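Long-range contact in putative beta-glucosidase (PDB 5WAB), which hydrolyses beta-glucosidic linkages as a member of glycoside hydrolase family 3, and probably also releases terminal arabinopyranosyl units from ginsenosides: residues A[523-528]-A[594-599]. Numbering follows the deposited sequence.
Sequences GVFVGY and AVARPK
Phe525 reaches across to the loop of Ala596, Arg597 and Pro598, a worked example of how one aromatic ring can join two domains through apolar packing and no hydrogen bond between the loops. At the ring edge, near its plane, CE2 of Phe525 lies 3.9 Å from CB of Ala596. The far end meets backbone, approached obliquely: CE1 of Phe525 is 3.5 Å from N of Pro598. CZ of the same Phe525 ring is 3.7 Å from C of Arg597. The proline ring comes in beside them, CG of Pro598 4.0 Å from CE1 of Phe525. An inverse gamma turn centred on Phe525 is closed by a weak hydrogen bond from Val526 N to Val524 O, and with CG anti to its own carbonyl carbon (chi1 -65°) the ring extends toward this loop.

Aliphatic contact adds to this. Val524 CG2 sits over one face of the Phe525 ring, offset toward the rim, and approaches CD of Pro598 to 4.2 Å, the two side chains crossing at about a right angle. A serine in place of Phe525 would probably open a gap beside Ala596 and Pro598, leaving Val524 without the ring it covers.

Loop 523-528, in the GH3 C-terminal domain, thus meets loop 594-599 of the fibronectin type III-like domain, just ahead of strand 601-610. Helix 173-180 borders the contact: Arg174 touches Val524, and its NH2 hydrogen-bonds O of Ala596, while Tyr530 of helix 528-531 packs on Phe525.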
# COMPACT_ATOMS: atom_id res chain seq x y z
N GLY A 523 -9.84 -15.97 -7.13
CA GLY A 523 -8.64 -16.15 -7.95
C GLY A 523 -7.94 -14.84 -8.21
O GLY A 523 -7.74 -14.03 -7.29
N VAL A 524 -7.57 -14.60 -9.47
CA VAL A 524 -6.88 -13.34 -9.77
C VAL A 524 -7.84 -12.18 -9.92
O VAL A 524 -7.38 -11.04 -10.07
CB VAL A 524 -6.01 -13.45 -11.04
CG1 VAL A 524 -4.89 -14.48 -10.84
CG2 VAL A 524 -6.86 -13.78 -12.26
N PHE A 525 -9.15 -12.42 -9.87
CA PHE A 525 -10.14 -11.37 -10.10
C PHE A 525 -10.44 -10.65 -8.79
O PHE A 525 -11.47 -10.85 -8.14
CB PHE A 525 -11.40 -11.95 -10.75
CG PHE A 525 -11.15 -12.49 -12.14
CD1 PHE A 525 -11.15 -11.64 -13.24
CD2 PHE A 525 -10.88 -13.83 -12.33
CE1 PHE A 525 -10.91 -12.13 -14.51
CE2 PHE A 525 -10.64 -14.33 -13.61
CZ PHE A 525 -10.66 -13.48 -14.69
N VAL A 526 -9.52 -9.78 -8.41
CA VAL A 526 -9.58 -9.00 -7.18
C VAL A 526 -9.78 -7.54 -7.55
O VAL A 526 -9.08 -7.01 -8.42
CB VAL A 526 -8.31 -9.19 -6.34
CG1 VAL A 526 -8.34 -8.31 -5.11
CG2 VAL A 526 -8.15 -10.66 -5.96
N GLY A 527 -10.74 -6.89 -6.88
CA GLY A 527 -10.94 -5.47 -7.11
C GLY A 527 -11.37 -5.18 -8.53
O GLY A 527 -12.20 -5.89 -9.11
N TYR A 528 -10.76 -4.15 -9.12
CA TYR A 528 -11.15 -3.73 -10.46
C TYR A 528 -10.89 -4.81 -11.50
O TYR A 528 -11.52 -4.80 -12.56
CB TYR A 528 -10.42 -2.45 -10.87
CG TYR A 528 -8.99 -2.67 -11.26
CD1 TYR A 528 -8.00 -2.79 -10.30
CD2 TYR A 528 -8.62 -2.77 -12.60
CE1 TYR A 528 -6.68 -3.00 -10.65
CE2 TYR A 528 -7.30 -2.98 -12.96
CZ TYR A 528 -6.33 -3.10 -11.98
OH TYR A 528 -5.02 -3.31 -12.33
N ALA A 594 -5.48 -18.89 -23.07
CA ALA A 594 -5.74 -20.24 -22.57
C ALA A 594 -6.17 -20.24 -21.11
O ALA A 594 -6.65 -21.27 -20.63
CB ALA A 594 -4.50 -21.12 -22.74
N VAL A 595 -5.99 -19.13 -20.40
CA VAL A 595 -6.44 -19.00 -19.02
C VAL A 595 -7.33 -17.77 -18.91
O VAL A 595 -7.32 -16.88 -19.76
CB VAL A 595 -5.26 -18.90 -18.03
CG1 VAL A 595 -4.36 -20.12 -18.15
CG2 VAL A 595 -4.46 -17.62 -18.27
N ALA A 596 -8.12 -17.75 -17.84
CA ALA A 596 -8.96 -16.60 -17.54
C ALA A 596 -8.09 -15.43 -17.09
O ALA A 596 -7.20 -15.59 -16.25
CB ALA A 596 -9.98 -16.95 -16.46
N ARG A 597 -8.35 -14.25 -17.66
CA ARG A 597 -7.59 -13.05 -17.36
C ARG A 597 -8.53 -11.86 -17.24
O ARG A 597 -9.54 -11.79 -17.95
CB ARG A 597 -6.53 -12.77 -18.44
CG ARG A 597 -5.60 -13.94 -18.72
CD ARG A 597 -4.34 -13.47 -19.42
NE ARG A 597 -3.59 -12.55 -18.57
CZ ARG A 597 -2.52 -11.88 -18.98
NH1 ARG A 597 -2.08 -12.01 -20.22
NH2 ARG A 597 -1.90 -11.06 -18.14
N PRO A 598 -8.22 -10.91 -16.36
CA PRO A 598 -8.99 -9.66 -16.31
C PRO A 598 -8.91 -8.92 -17.63
O PRO A 598 -7.97 -9.07 -18.41
CB PRO A 598 -8.30 -8.86 -15.19
CG PRO A 598 -7.59 -9.90 -14.37
CD PRO A 598 -7.17 -10.96 -15.33
N LYS A 599 -9.93 -8.08 -17.88
CA LYS A 599 -9.96 -7.36 -19.15
C LYS A 599 -8.71 -6.51 -19.33
O LYS A 599 -8.13 -6.47 -20.42
CB LYS A 599 -11.21 -6.49 -19.26
CG LYS A 599 -11.45 -5.98 -20.68
CD LYS A 599 -12.85 -5.43 -20.87
CE LYS A 599 -12.97 -4.03 -20.26
NZ LYS A 599 -14.34 -3.47 -20.39